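Local atomic coordinates of transcriptional regulator, LacI family (Lactobacillus brevis, PDB entry 3JY6), a protein that probably regulates transcription as a DNA-binding factor of the LacI family, here represented by its periplasmic-binding-protein-like domain. Residues K8-I13 and G66-S71; E34-I39 and I246-L251; W100-T105 and P258-I263; Y123-V128 and I176-Q181; T183-L188 and V211-F216. All blocks are in the same frame, centred on the assembly; numbering follows the deposited sequence.

How the contacts relate
From the N terminus, strand 9-14 starts the six-stranded parallel sheet, and contact 1 closes the first loop by pairing it with strand 66-70. Contact 2 crosses contact 1: the turn at 34-39 lies inside that first loop, yet its partner, segment 246-251 of helix 236-251, comes 207 residues later. Contact 3, in series with contact 1, joins strand 102-104 to strand 260-262 of the same sheet and crosses contact 2. Nested inside both loops, opposite contacts 1 and 2 across the chain's centre, contact 4 packs a helix end and loop against a strand of the four-stranded sheet, and contact 5 pairs two others. Contacts 2 and 3 thus return the late chain to the first sheet.

Contact 1: K8-I13 and G66-S71; sequences KLIAVI and GLILQS
Strands 9-13 and 66-70 run parallel, their axes 4.7 Å apart at the closest and 19° from aligned, with Ala-11 beside Leu-67, Val-12 beside Ile-68 and Ile-13 beside Leu-69. Four backbone bonds join them; Ala-11 and Ile-13 each use both N and O, and Ile-68 N reaches Ala-11 O at 2.9 Å, almost straight at 165°. Past the last pair, Ile-13 O accepts Gln-70 N at 2.9 Å, while Ser-71 OG lies 3.1 Å from Ile-13 O and is also within weak hydrogen-bonding distance of Glu-52 OE1. Strand 9-14, flanked on its other edge by 39-44, lies within the parallel sheet of a periplasmic-binding-protein-like domain, with helices on both faces. On the face of Ile-10, Val-12 and Ile-68, covered by helix 20-34, Ile-10 CG2 packs on Ile-68 CG1 at 4.0 Å. The CG1 branch of Ile-10, beside the backbone N (chi1 -60°), bends at chi2 to carry CD1 over Gly-66, 3.5 Å from its N; a CB on Gly-66 would collide with this methyl. On the face turned to helix 49-60, Ile-13 CG1 meets Leu-67 CD1 at 4.0 Å, the two side chains crossing at a slant, and Ile-13 CG2 lies against Ser-71 OG. Gln-70 directs OE1 away from this pairing, to a hydrogen bond with Ser-22.

Contact 2: E34-I39 and I246-L251; sequences ESRGYI and IMLRQL
The Tyr-38 ring takes Leu-251 CD1 on one face: the methyl stands 3.5 Å above the plane over the ring centre, a CH-pi contact only 14° off the normal. Leu-248 CD2 comes obliquely to the same ring, 3.8 Å from Tyr-38 CD2. The guanidinium of Arg-36 lies with a face against Leu-248 CB, 3.6 Å from NH1, while at its edge, in plane, a water accepts a hydrogen bond from NH1 and donates one to Leu-248 O. The extended chain of Arg-36 (chi2 -166°, chi3 -172°) runs past Leu-248, bringing CD to 3.7 Å from Leu-248 CD1. Leu-248 thus touches the ring with CD2 and the arginine with CB and CD1. Replacing Tyr-38 by alanine would probably take away the face under Leu-251 CD1, open a gap beside Leu-248 and deprive Lys-8 of its cation-pi partner. The backbone here makes the exit from helix 20-34: Gly-37, with positive phi, is the C-prime residue of a Schellman motif, its N bonded to Glu-34 O and Tyr-38 N to Leu-33 O. This helix-terminating turn sets the tyrosine against helix 236-251, ahead of strand 39-44.

Contact 3: W100-T105 and P258-I263; sequences WPQVVT and PEKMVI
Lys-260 runs alongside Gln-102, both pointing the same way from paired strands. From Lys-260 CB, which lies 4.2 Å from Gln-102 O, the chain continues through CG and CD, which lie beside the end of Gln-102, with Lys-260 CD 4.1 Å from Gln-102 CD; a bend at chi3 (-63°) then brings CE to 4.3 Å from Val-104 CG2, and NZ ends in a salt bridge with Glu-94. The backbones behind them are parallel, 27° from aligned, and linked by four hydrogen bonds, of which Ile-263 N to Val-104 O is the straightest at 175° and Met-261 N to Gln-102 O the shortest at 2.7 Å. On the other face, turned to helix 236-251, Val-103 CG1 packs against Ile-263 CG1 at 4.0 Å. At the start, Pro-258 CB rests 3.7 Å from Trp-100 C. Strand 260-262 is the outermost strand of this sheet, and its chemistry fits that place: backbone bonds carry the pairing, an apolar face meets the helix, and the other face carries a lysine whose aliphatic part lies along Gln-102 and whose charge is paired with Glu-94.

Contact 4: Y123-V128 and I176-Q181; sequences YQHVVV and ITQNDQ
Val-127, Ile-176 and the ring of His-125 make up the buried side of this contact. Val-127 CG2 sits 4.0 Å from Ile-176 CA and 4.1 Å from Ile-176 CG1; CG1 of the valine is anti to the backbone N (chi1 175°), which leaves CG2 to face the isoleucine. Next to this apolar pair the imidazole extends under the loop after helix 165-177, with Ile-176 O at the ring's edge, near its plane. Toward solvent the approach from 176-181 is looser and more polar. The side chains of Gln-178 and His-125 cross at about a right angle, although amide and imidazole planes are only 26° apart. Gln-178 NE2 lies 3.7 Å from His-125 NE2 and Asn-179 OD1 3.8 Å from His-125 ND1, both oblique to the ring and beyond hydrogen-bonding distance. Exposed Gln-181 lays CB against His-125 CB at 3.7 Å. Both ring nitrogens bond elsewhere, NE2 to Asp-154 and ND1 to Thr-183 OG1, which fixes the rotation of the imidazole. A leucine in place of His-125 would probably leave the Asp-154 carboxylate without this partner and Thr-183 without its link to the ring. Strand 125-131 lies between strands 152-158 and 183-187, and the loop 178-181 passes over its first residues on the way from helix 165-177 to strand 183-187, while Ile-176 also touches Ala-185 and Val-211 on strands 183-187 and 211-215.

Contact 5: T183-L188 and V211-F216; sequences TVAFAL and VTATGF
Five backbone hydrogen bonds join the parallel strands 183-187 and 211-215, alternating in direction from Thr-212 N to Thr-183 O (2.8 Å) through to Phe-216 N to Ala-187 O, the longest at 3.2 Å. CA-H...O contacts supplement them, such as Val-211 CA to Thr-183 O. Among apolar contacts, Val-184 CG1 presses on Thr-212 CG2 at 3.4 Å, tighter than usual for two methyls, and also lies near Thr-214 CG2. On the face of the alanines, Ala-185 CB meets Ala-213 CB at 4.1 Å, with Phe-197 against both. The aromatic contacts centre on Phe-186, whose CG is anti to the backbone N (chi1 -159°), bringing the ring alongside Thr-214. Thr-214 CG2 stands over one ring face, offset toward the rim, in a CH-pi contact 3.9 Å from the centroid, while Phe-216 CE2 reaches the ring's edge, 3.7 Å from Phe-186 CE2. Gly-215 lies beside this ring; a CB here would run into Ala-187 O. The polar contacts of the threonines turn outward from the pair: Thr-212 OG1 bonds Asn-208, and Thr-214 OG1 bonds Thr-230 O. Each threonine on strand 211-215 thus divides its branches, giving its methyl to the hydrophobic layer beneath helix 107-119 and its hydroxyl to a polar partner, so that a buried edge strand carries hydroxyls without leaving them unsatisfied.

Contact 1: K8-I13 and G66-S71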
# COMPACT_ATOMS: atom_id res chain seq x y z
N LYS A 8 8.51 14.88 -20.55
CA LYS A 8 9.27 14.76 -19.30
C LYS A 8 8.55 13.85 -18.30
O LYS A 8 8.77 13.93 -17.09
CB LYS A 8 9.53 16.14 -18.68
CG LYS A 8 9.98 17.19 -19.69
CD LYS A 8 10.74 18.34 -19.06
CE LYS A 8 12.08 17.86 -18.51
NZ LYS A 8 12.89 18.95 -17.88
N LEU A 9 7.68 13.00 -18.83
CA LEU A 9 6.94 12.04 -18.04
C LEU A 9 7.61 10.68 -18.17
O LEU A 9 7.87 10.22 -19.29
CB LEU A 9 5.50 11.90 -18.54
CG LEU A 9 4.52 13.04 -18.33
CD1 LEU A 9 3.12 12.58 -18.74
CD2 LEU A 9 4.55 13.47 -16.88
N ILE A 10 7.88 10.06 -17.03
CA ILE A 10 8.49 8.74 -17.00
C ILE A 10 7.44 7.76 -16.50
O ILE A 10 6.88 7.94 -15.42
CB ILE A 10 9.71 8.70 -16.06
CG1 ILE A 10 10.76 9.71 -16.53
CG2 ILE A 10 10.32 7.29 -16.02
CD1 ILE A 10 11.24 9.49 -17.97
N ALA A 11 7.17 6.72 -17.28
CA ALA A 11 6.18 5.73 -16.89
C ALA A 11 6.80 4.70 -15.96
O ALA A 11 7.90 4.21 -16.19
CB ALA A 11 5.60 5.02 -18.12
N VAL A 12 6.09 4.38 -14.89
CA VAL A 12 6.59 3.38 -13.97
C VAL A 12 5.50 2.31 -13.88
O VAL A 12 4.39 2.60 -13.44
CB VAL A 12 6.85 3.99 -12.58
CG1 VAL A 12 7.49 2.95 -11.68
CG2 VAL A 12 7.76 5.23 -12.72
N ILE A 13 5.79 1.10 -14.32
CA ILE A 13 4.78 0.04 -14.25
C ILE A 13 5.15 -0.95 -13.15
O ILE A 13 6.18 -1.61 -13.23
CB ILE A 13 4.66 -0.75 -15.59
CG1 ILE A 13 4.22 0.16 -16.73
CG2 ILE A 13 3.61 -1.84 -15.46
CD1 ILE A 13 4.04 -0.58 -18.08
N GLY A 66 10.34 7.71 -20.81
CA GLY A 66 11.08 6.60 -20.24
C GLY A 66 10.18 5.59 -19.56
O GLY A 66 9.03 5.88 -19.23
N LEU A 67 10.72 4.40 -19.35
CA LEU A 67 9.98 3.33 -18.72
C LEU A 67 10.80 2.64 -17.65
O LEU A 67 11.93 2.22 -17.89
CB LEU A 67 9.56 2.29 -19.78
CG LEU A 67 8.94 0.98 -19.27
CD1 LEU A 67 7.66 1.29 -18.52
CD2 LEU A 67 8.66 0.03 -20.42
N ILE A 68 10.24 2.57 -16.45
CA ILE A 68 10.90 1.86 -15.36
C ILE A 68 9.98 0.66 -15.17
O ILE A 68 8.78 0.81 -14.86
CB ILE A 68 11.01 2.71 -14.09
CG1 ILE A 68 11.86 3.95 -14.39
CG2 ILE A 68 11.63 1.89 -12.99
CD1 ILE A 68 12.16 4.82 -13.20
N LEU A 69 10.53 -0.52 -15.38
CA LEU A 69 9.74 -1.74 -15.33
C LEU A 69 9.92 -2.62 -14.09
O LEU A 69 11.00 -3.18 -13.87
CB LEU A 69 10.03 -2.55 -16.59
CG LEU A 69 9.16 -3.72 -17.01
CD1 LEU A 69 7.77 -3.22 -17.40
CD2 LEU A 69 9.83 -4.43 -18.20
N GLN A 70 8.87 -2.74 -13.29
CA GLN A 70 8.93 -3.59 -12.11
C GLN A 70 7.78 -4.57 -12.26
O GLN A 70 7.00 -4.79 -11.33
CB GLN A 70 8.76 -2.74 -10.83
CG GLN A 70 9.11 -3.46 -9.52
CD GLN A 70 7.90 -4.01 -8.80
OE1 GLN A 70 6.97 -3.27 -8.44
NE2 GLN A 70 7.90 -5.32 -8.56
N SER A 71 7.66 -5.13 -13.46
CA SER A 71 6.59 -6.06 -13.77
C SER A 71 6.99 -7.33 -14.52
O SER A 71 8.17 -7.71 -14.53
CB SER A 71 5.48 -5.33 -14.51
OG SER A 71 5.98 -4.13 -15.07

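Contact 2: E34-I39 and I246-L251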
# COMPACT_ATOMS: atom_id res chain seq x y z
N GLU A 34 12.44 14.22 -9.70
CA GLU A 34 12.05 15.60 -9.43
C GLU A 34 13.24 16.56 -9.52
O GLU A 34 13.11 17.67 -10.00
CB GLU A 34 11.42 15.70 -8.03
CG GLU A 34 10.84 17.06 -7.65
CD GLU A 34 11.90 18.15 -7.44
OE1 GLU A 34 12.85 17.93 -6.66
OE2 GLU A 34 11.77 19.23 -8.06
N SER A 35 14.40 16.10 -9.07
CA SER A 35 15.59 16.94 -9.09
C SER A 35 15.93 17.43 -10.48
O SER A 35 16.76 18.33 -10.63
CB SER A 35 16.79 16.18 -8.51
OG SER A 35 17.16 15.09 -9.35
N ARG A 36 15.30 16.87 -11.51
CA ARG A 36 15.58 17.28 -12.87
C ARG A 36 14.36 17.63 -13.72
O ARG A 36 14.43 17.66 -14.94
CB ARG A 36 16.44 16.23 -13.57
CG ARG A 36 17.76 15.98 -12.86
CD ARG A 36 18.73 15.20 -13.73
NE ARG A 36 19.93 14.79 -12.99
CZ ARG A 36 20.90 14.04 -13.52
NH1 ARG A 36 20.81 13.63 -14.77
NH2 ARG A 36 21.95 13.70 -12.78
N GLY A 37 13.23 17.90 -13.06
CA GLY A 37 12.03 18.28 -13.80
C GLY A 37 11.21 17.16 -14.38
O GLY A 37 10.21 17.39 -15.06
N TYR A 38 11.63 15.92 -14.13
CA TYR A 38 10.90 14.78 -14.65
C TYR A 38 9.82 14.38 -13.64
O TYR A 38 9.95 14.61 -12.44
CB TYR A 38 11.88 13.64 -14.93
CG TYR A 38 12.65 13.84 -16.23
CD1 TYR A 38 12.09 13.50 -17.46
CD2 TYR A 38 13.92 14.43 -16.22
CE1 TYR A 38 12.77 13.74 -18.67
CE2 TYR A 38 14.60 14.68 -17.42
CZ TYR A 38 14.02 14.33 -18.64
OH TYR A 38 14.67 14.60 -19.84
N ILE A 39 8.76 13.78 -14.15
CA ILE A 39 7.66 13.38 -13.29
C ILE A 39 7.31 11.91 -13.44
O ILE A 39 6.97 11.46 -14.54
CB ILE A 39 6.42 14.22 -13.58
CG1 ILE A 39 6.76 15.69 -13.35
CG2 ILE A 39 5.27 13.79 -12.68
CD1 ILE A 39 5.66 16.61 -13.74
N ILE A 246 19.60 5.86 -12.80
CA ILE A 246 20.04 5.25 -14.05
C ILE A 246 19.24 5.86 -15.21
O ILE A 246 19.80 6.20 -16.25
CB ILE A 246 19.82 3.71 -14.00
CG1 ILE A 246 20.75 3.08 -12.96
CG2 ILE A 246 20.08 3.11 -15.37
CD1 ILE A 246 20.54 1.59 -12.75
N MET A 247 17.93 6.01 -15.01
CA MET A 247 17.07 6.58 -16.04
C MET A 247 17.55 7.97 -16.44
O MET A 247 17.67 8.28 -17.63
CB MET A 247 15.62 6.64 -15.55
CG MET A 247 14.60 7.34 -16.50
SD MET A 247 14.48 6.58 -18.13
CE MET A 247 13.77 7.63 -18.98
N LEU A 248 17.83 8.81 -15.45
CA LEU A 248 18.30 10.16 -15.74
C LEU A 248 19.60 10.13 -16.54
O LEU A 248 19.87 11.03 -17.33
CB LEU A 248 18.51 10.93 -14.44
CG LEU A 248 17.23 11.21 -13.64
CD1 LEU A 248 17.59 12.00 -12.39
CD2 LEU A 248 16.25 12.00 -14.49
N ARG A 249 20.41 9.09 -16.33
CA ARG A 249 21.66 8.96 -17.06
C ARG A 249 21.36 8.61 -18.52
O ARG A 249 22.05 9.08 -19.43
CB ARG A 249 22.55 7.88 -16.43
CG ARG A 249 23.29 8.34 -15.18
CD ARG A 249 23.95 7.17 -14.48
NE ARG A 249 24.91 6.46 -15.34
CZ ARG A 249 25.36 5.24 -15.07
NH1 ARG A 249 24.92 4.60 -13.99
NH2 ARG A 249 26.22 4.64 -15.88
N GLN A 250 20.33 7.81 -18.74
CA GLN A 250 19.95 7.45 -20.11
C GLN A 250 19.33 8.67 -20.80
O GLN A 250 19.59 8.93 -21.97
CB GLN A 250 18.95 6.28 -20.12
CG GLN A 250 19.43 4.97 -19.46
CD GLN A 250 18.30 3.93 -19.32
OE1 GLN A 250 17.25 4.23 -18.76
NE2 GLN A 250 18.51 2.73 -19.84
N LEU A 251 18.52 9.43 -20.05
CA LEU A 251 17.85 10.63 -20.57
C LEU A 251 18.84 11.72 -20.91
O LEU A 251 18.57 12.59 -21.75
CB LEU A 251 16.85 11.17 -19.54
CG LEU A 251 15.58 10.35 -19.33
CD1 LEU A 251 14.82 10.86 -18.11
CD2 LEU A 251 14.71 10.42 -20.58
O HOH W 1 18.80 13.91 -17.18

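Contact 3: W100-T105 and P258-I263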
# COMPACT_ATOMS: atom_id res chain seq x y z
N TRP A 100 18.46 -4.19 -21.04
CA TRP A 100 18.57 -2.85 -20.49
C TRP A 100 19.16 -2.92 -19.08
O TRP A 100 19.29 -4.00 -18.52
CB TRP A 100 17.19 -2.16 -20.50
CG TRP A 100 16.04 -3.04 -20.15
CD1 TRP A 100 15.77 -3.58 -18.93
CD2 TRP A 100 15.02 -3.51 -21.04
NE1 TRP A 100 14.63 -4.35 -19.00
CE2 TRP A 100 14.14 -4.31 -20.28
CE3 TRP A 100 14.73 -3.29 -22.40
CZ2 TRP A 100 13.02 -4.94 -20.84
CZ3 TRP A 100 13.62 -3.92 -22.95
CH2 TRP A 100 12.76 -4.71 -22.17
N PRO A 101 19.56 -1.78 -18.51
CA PRO A 101 20.14 -1.82 -17.16
C PRO A 101 19.12 -2.32 -16.14
O PRO A 101 17.92 -2.13 -16.31
CB PRO A 101 20.53 -0.36 -16.89
CG PRO A 101 20.67 0.25 -18.28
CD PRO A 101 19.55 -0.40 -19.05
N GLN A 102 19.60 -2.95 -15.07
CA GLN A 102 18.71 -3.47 -14.03
C GLN A 102 19.14 -3.13 -12.62
O GLN A 102 20.32 -3.00 -12.32
CB GLN A 102 18.64 -4.98 -14.06
CG GLN A 102 18.05 -5.63 -15.27
CD GLN A 102 18.23 -7.11 -15.16
OE1 GLN A 102 19.36 -7.62 -15.24
NE2 GLN A 102 17.13 -7.83 -14.94
N VAL A 103 18.15 -3.04 -11.74
CA VAL A 103 18.35 -2.78 -10.33
C VAL A 103 17.71 -3.97 -9.63
O VAL A 103 16.50 -4.20 -9.72
CB VAL A 103 17.67 -1.47 -9.89
CG1 VAL A 103 17.88 -1.25 -8.38
CG2 VAL A 103 18.26 -0.30 -10.68
N VAL A 104 18.53 -4.75 -8.93
CA VAL A 104 18.04 -5.93 -8.25
C VAL A 104 18.58 -6.10 -6.83
O VAL A 104 19.50 -5.39 -6.40
CB VAL A 104 18.40 -7.21 -9.04
CG1 VAL A 104 17.95 -7.10 -10.49
CG2 VAL A 104 19.90 -7.46 -8.97
N THR A 105 18.01 -7.07 -6.14
CA THR A 105 18.40 -7.44 -4.78
C THR A 105 19.25 -8.71 -4.87
O THR A 105 19.08 -9.51 -5.80
CB THR A 105 17.15 -7.77 -3.91
OG1 THR A 105 16.27 -6.63 -3.87
CG2 THR A 105 17.56 -8.16 -2.50
N PRO A 258 24.02 -2.44 -20.21
CA PRO A 258 22.94 -3.22 -19.60
C PRO A 258 23.40 -4.19 -18.52
O PRO A 258 23.30 -5.41 -18.68
CB PRO A 258 22.33 -3.93 -20.79
CG PRO A 258 23.58 -4.26 -21.62
CD PRO A 258 24.37 -2.96 -21.55
N GLU A 259 23.91 -3.66 -17.41
CA GLU A 259 24.35 -4.51 -16.31
C GLU A 259 23.43 -4.35 -15.10
O GLU A 259 22.57 -3.46 -15.09
CB GLU A 259 25.80 -4.18 -15.95
CG GLU A 259 26.12 -2.70 -15.97
CD GLU A 259 27.56 -2.41 -16.39
OE1 GLU A 259 27.87 -1.24 -16.70
OE2 GLU A 259 28.39 -3.35 -16.41
N LYS A 260 23.60 -5.22 -14.11
CA LYS A 260 22.76 -5.18 -12.92
C LYS A 260 23.43 -4.44 -11.76
O LYS A 260 24.62 -4.63 -11.49
CB LYS A 260 22.43 -6.61 -12.47
CG LYS A 260 22.31 -7.60 -13.62
CD LYS A 260 21.41 -8.79 -13.29
CE LYS A 260 21.94 -9.63 -12.14
NZ LYS A 260 21.07 -10.83 -11.96
N MET A 261 22.65 -3.60 -11.09
CA MET A 261 23.14 -2.85 -9.95
C MET A 261 22.50 -3.57 -8.78
O MET A 261 21.27 -3.65 -8.68
CB MET A 261 22.67 -1.40 -10.00
CG MET A 261 22.88 -0.63 -8.71
SD MET A 261 22.40 1.09 -8.92
CE MET A 261 23.58 1.91 -7.80
N VAL A 262 23.34 -4.10 -7.90
CA VAL A 262 22.84 -4.84 -6.76
C VAL A 262 22.70 -3.99 -5.50
O VAL A 262 23.66 -3.39 -5.03
CB VAL A 262 23.74 -6.07 -6.46
CG1 VAL A 262 25.14 -5.61 -6.17
CG2 VAL A 262 23.18 -6.87 -5.29
N ILE A 263 21.47 -3.94 -4.99
CA ILE A 263 21.16 -3.23 -3.77
C ILE A 263 20.98 -4.34 -2.73
O ILE A 263 19.93 -4.98 -2.69
CB ILE A 263 19.85 -2.42 -3.90
CG1 ILE A 263 19.98 -1.36 -5.00
CG2 ILE A 263 19.50 -1.78 -2.56
CD1 ILE A 263 21.02 -0.31 -4.73

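Contact 4: Y123-V128 and I176-Q181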
# COMPACT_ATOMS: atom_id res chain seq x y z
N TYR A 123 17.42 -22.79 15.11
CA TYR A 123 16.34 -23.12 14.19
C TYR A 123 16.89 -23.88 12.98
O TYR A 123 17.44 -23.29 12.05
CB TYR A 123 15.66 -21.82 13.74
CG TYR A 123 15.14 -21.00 14.89
CD1 TYR A 123 13.93 -21.31 15.50
CD2 TYR A 123 15.88 -19.93 15.41
CE1 TYR A 123 13.46 -20.59 16.59
CE2 TYR A 123 15.42 -19.20 16.51
CZ TYR A 123 14.21 -19.54 17.09
OH TYR A 123 13.75 -18.84 18.19
N GLN A 124 16.75 -25.20 13.00
CA GLN A 124 17.26 -26.06 11.93
C GLN A 124 16.21 -26.40 10.87
O GLN A 124 16.54 -26.76 9.74
CB GLN A 124 17.79 -27.36 12.54
CG GLN A 124 18.61 -27.17 13.80
CD GLN A 124 20.07 -26.89 13.52
OE1 GLN A 124 20.83 -27.78 13.14
NE2 GLN A 124 20.47 -25.64 13.70
N HIS A 125 14.95 -26.30 11.26
CA HIS A 125 13.85 -26.64 10.37
C HIS A 125 13.20 -25.40 9.77
O HIS A 125 12.57 -24.61 10.47
CB HIS A 125 12.82 -27.45 11.17
CG HIS A 125 11.56 -27.73 10.42
ND1 HIS A 125 10.32 -27.63 11.02
CD2 HIS A 125 11.33 -28.12 9.15
CE1 HIS A 125 9.38 -27.93 10.14
NE2 HIS A 125 9.97 -28.23 9.00
N VAL A 126 13.34 -25.23 8.46
CA VAL A 126 12.77 -24.07 7.80
C VAL A 126 11.50 -24.41 7.02
O VAL A 126 11.46 -25.35 6.24
CB VAL A 126 13.78 -23.42 6.84
CG1 VAL A 126 13.23 -22.07 6.35
CG2 VAL A 126 15.11 -23.23 7.54
N VAL A 127 10.46 -23.62 7.27
CA VAL A 127 9.18 -23.79 6.61
C VAL A 127 9.04 -22.60 5.68
O VAL A 127 8.79 -21.48 6.12
CB VAL A 127 8.02 -23.82 7.63
CG1 VAL A 127 6.68 -23.87 6.90
CG2 VAL A 127 8.15 -25.04 8.53
N VAL A 128 9.22 -22.85 4.39
CA VAL A 128 9.14 -21.81 3.39
C VAL A 128 7.70 -21.58 2.91
O VAL A 128 7.03 -22.51 2.47
CB VAL A 128 9.99 -22.17 2.16
CG1 VAL A 128 9.98 -21.03 1.16
CG2 VAL A 128 11.42 -22.51 2.58
N ILE A 176 4.84 -26.57 10.34
CA ILE A 176 5.59 -26.00 11.46
C ILE A 176 5.66 -26.96 12.65
O ILE A 176 6.68 -27.08 13.32
CB ILE A 176 4.92 -24.68 11.96
CG1 ILE A 176 5.16 -23.56 10.96
CG2 ILE A 176 5.48 -24.30 13.33
CD1 ILE A 176 4.50 -22.25 11.36
N THR A 177 4.55 -27.65 12.88
CA THR A 177 4.41 -28.54 14.01
C THR A 177 4.74 -30.03 13.85
O THR A 177 4.55 -30.79 14.80
CB THR A 177 2.98 -28.41 14.54
OG1 THR A 177 2.93 -28.83 15.90
CG2 THR A 177 2.03 -29.27 13.71
N GLN A 178 5.24 -30.45 12.70
CA GLN A 178 5.51 -31.88 12.52
C GLN A 178 6.58 -32.49 13.41
O GLN A 178 6.43 -33.62 13.86
CB GLN A 178 5.82 -32.21 11.04
CG GLN A 178 7.03 -31.53 10.46
CD GLN A 178 7.27 -31.94 9.01
OE1 GLN A 178 6.44 -32.64 8.41
NE2 GLN A 178 8.38 -31.51 8.44
N ASN A 179 7.67 -31.78 13.68
CA ASN A 179 8.69 -32.34 14.55
C ASN A 179 9.16 -31.39 15.66
O ASN A 179 8.61 -30.29 15.82
CB ASN A 179 9.88 -32.86 13.73
CG ASN A 179 10.39 -31.85 12.71
OD1 ASN A 179 10.80 -30.74 13.06
ND2 ASN A 179 10.38 -32.25 11.43
N ASP A 180 10.15 -31.82 16.42
CA ASP A 180 10.67 -31.01 17.52
C ASP A 180 11.79 -30.04 17.17
O ASP A 180 12.18 -29.23 18.02
CB ASP A 180 11.11 -31.90 18.67
CG ASP A 180 9.94 -32.56 19.37
OD1 ASP A 180 8.84 -31.96 19.38
OD2 ASP A 180 10.12 -33.67 19.91
N GLN A 181 12.31 -30.12 15.96
CA GLN A 181 13.37 -29.20 15.55
C GLN A 181 12.86 -27.77 15.68
O GLN A 181 11.70 -27.50 15.35
CB GLN A 181 13.80 -29.49 14.10
CG GLN A 181 14.93 -30.52 14.02
CD GLN A 181 15.26 -30.99 12.60
OE1 GLN A 181 15.24 -30.21 11.64
NE2 GLN A 181 15.60 -32.27 12.47

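Contact 5: T183-L188 and V211-F216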
# COMPACT_ATOMS: atom_id res chain seq x y z
N THR A 183 11.94 -24.31 14.68
CA THR A 183 11.51 -23.96 13.33
C THR A 183 11.38 -22.48 13.02
O THR A 183 10.99 -21.69 13.88
CB THR A 183 10.14 -24.62 13.06
OG1 THR A 183 10.23 -26.02 13.31
CG2 THR A 183 9.69 -24.38 11.61
N VAL A 184 11.70 -22.11 11.78
CA VAL A 184 11.56 -20.74 11.30
C VAL A 184 10.57 -20.76 10.14
O VAL A 184 10.79 -21.48 9.15
CB VAL A 184 12.83 -20.16 10.64
CG1 VAL A 184 12.95 -18.68 10.96
CG2 VAL A 184 14.05 -20.95 11.01
N ALA A 185 9.49 -20.00 10.25
CA ALA A 185 8.53 -19.90 9.16
C ALA A 185 9.12 -18.74 8.34
O ALA A 185 9.22 -17.62 8.84
CB ALA A 185 7.15 -19.55 9.70
N PHE A 186 9.53 -19.03 7.11
CA PHE A 186 10.17 -18.03 6.24
C PHE A 186 9.29 -17.67 5.03
O PHE A 186 9.12 -18.46 4.10
CB PHE A 186 11.52 -18.62 5.78
CG PHE A 186 12.54 -17.61 5.30
CD1 PHE A 186 13.90 -17.87 5.49
CD2 PHE A 186 12.17 -16.47 4.60
CE1 PHE A 186 14.88 -17.01 4.99
CE2 PHE A 186 13.13 -15.60 4.09
CZ PHE A 186 14.49 -15.88 4.29
N ALA A 187 8.73 -16.46 5.06
CA ALA A 187 7.88 -15.98 3.97
C ALA A 187 8.76 -15.34 2.89
O ALA A 187 9.59 -14.47 3.18
CB ALA A 187 6.88 -14.96 4.51
N LEU A 188 8.59 -15.78 1.65
CA LEU A 188 9.35 -15.24 0.54
C LEU A 188 8.74 -13.96 -0.02
O LEU A 188 9.37 -13.25 -0.79
CB LEU A 188 9.47 -16.29 -0.57
CG LEU A 188 10.78 -17.07 -0.61
CD1 LEU A 188 11.22 -17.48 0.79
CD2 LEU A 188 10.60 -18.27 -1.51
N VAL A 211 9.74 -21.93 17.84
CA VAL A 211 9.26 -21.49 16.54
C VAL A 211 9.37 -19.97 16.39
O VAL A 211 8.82 -19.23 17.21
CB VAL A 211 7.79 -21.86 16.32
CG1 VAL A 211 7.33 -21.38 14.95
CG2 VAL A 211 7.59 -23.34 16.47
N THR A 212 10.07 -19.52 15.36
CA THR A 212 10.19 -18.08 15.13
C THR A 212 9.75 -17.81 13.68
O THR A 212 9.28 -18.72 13.00
CB THR A 212 11.65 -17.58 15.37
OG1 THR A 212 11.65 -16.15 15.39
CG2 THR A 212 12.58 -18.05 14.27
N ALA A 213 9.88 -16.58 13.20
CA ALA A 213 9.46 -16.30 11.83
C ALA A 213 10.16 -15.10 11.26
O ALA A 213 10.50 -14.17 11.98
CB ALA A 213 7.96 -16.09 11.76
N THR A 214 10.36 -15.12 9.95
CA THR A 214 11.03 -14.04 9.25
C THR A 214 10.50 -14.02 7.83
O THR A 214 9.58 -14.76 7.48
CB THR A 214 12.53 -14.30 9.22
OG1 THR A 214 13.21 -13.18 8.62
CG2 THR A 214 12.81 -15.56 8.41
N GLY A 215 11.12 -13.18 7.00
CA GLY A 215 10.72 -13.09 5.61
C GLY A 215 11.14 -11.77 5.00
O GLY A 215 11.74 -10.92 5.67
N PHE A 216 10.82 -11.61 3.72
CA PHE A 216 11.12 -10.38 3.00
C PHE A 216 9.89 -9.51 3.21
O PHE A 216 8.80 -9.84 2.74
CB PHE A 216 11.33 -10.67 1.51
CG PHE A 216 12.60 -11.41 1.22
CD1 PHE A 216 13.69 -10.74 0.67
CD2 PHE A 216 12.71 -12.78 1.49
CE1 PHE A 216 14.88 -11.42 0.40
CE2 PHE A 216 13.89 -13.46 1.23
CZ PHE A 216 14.98 -12.78 0.68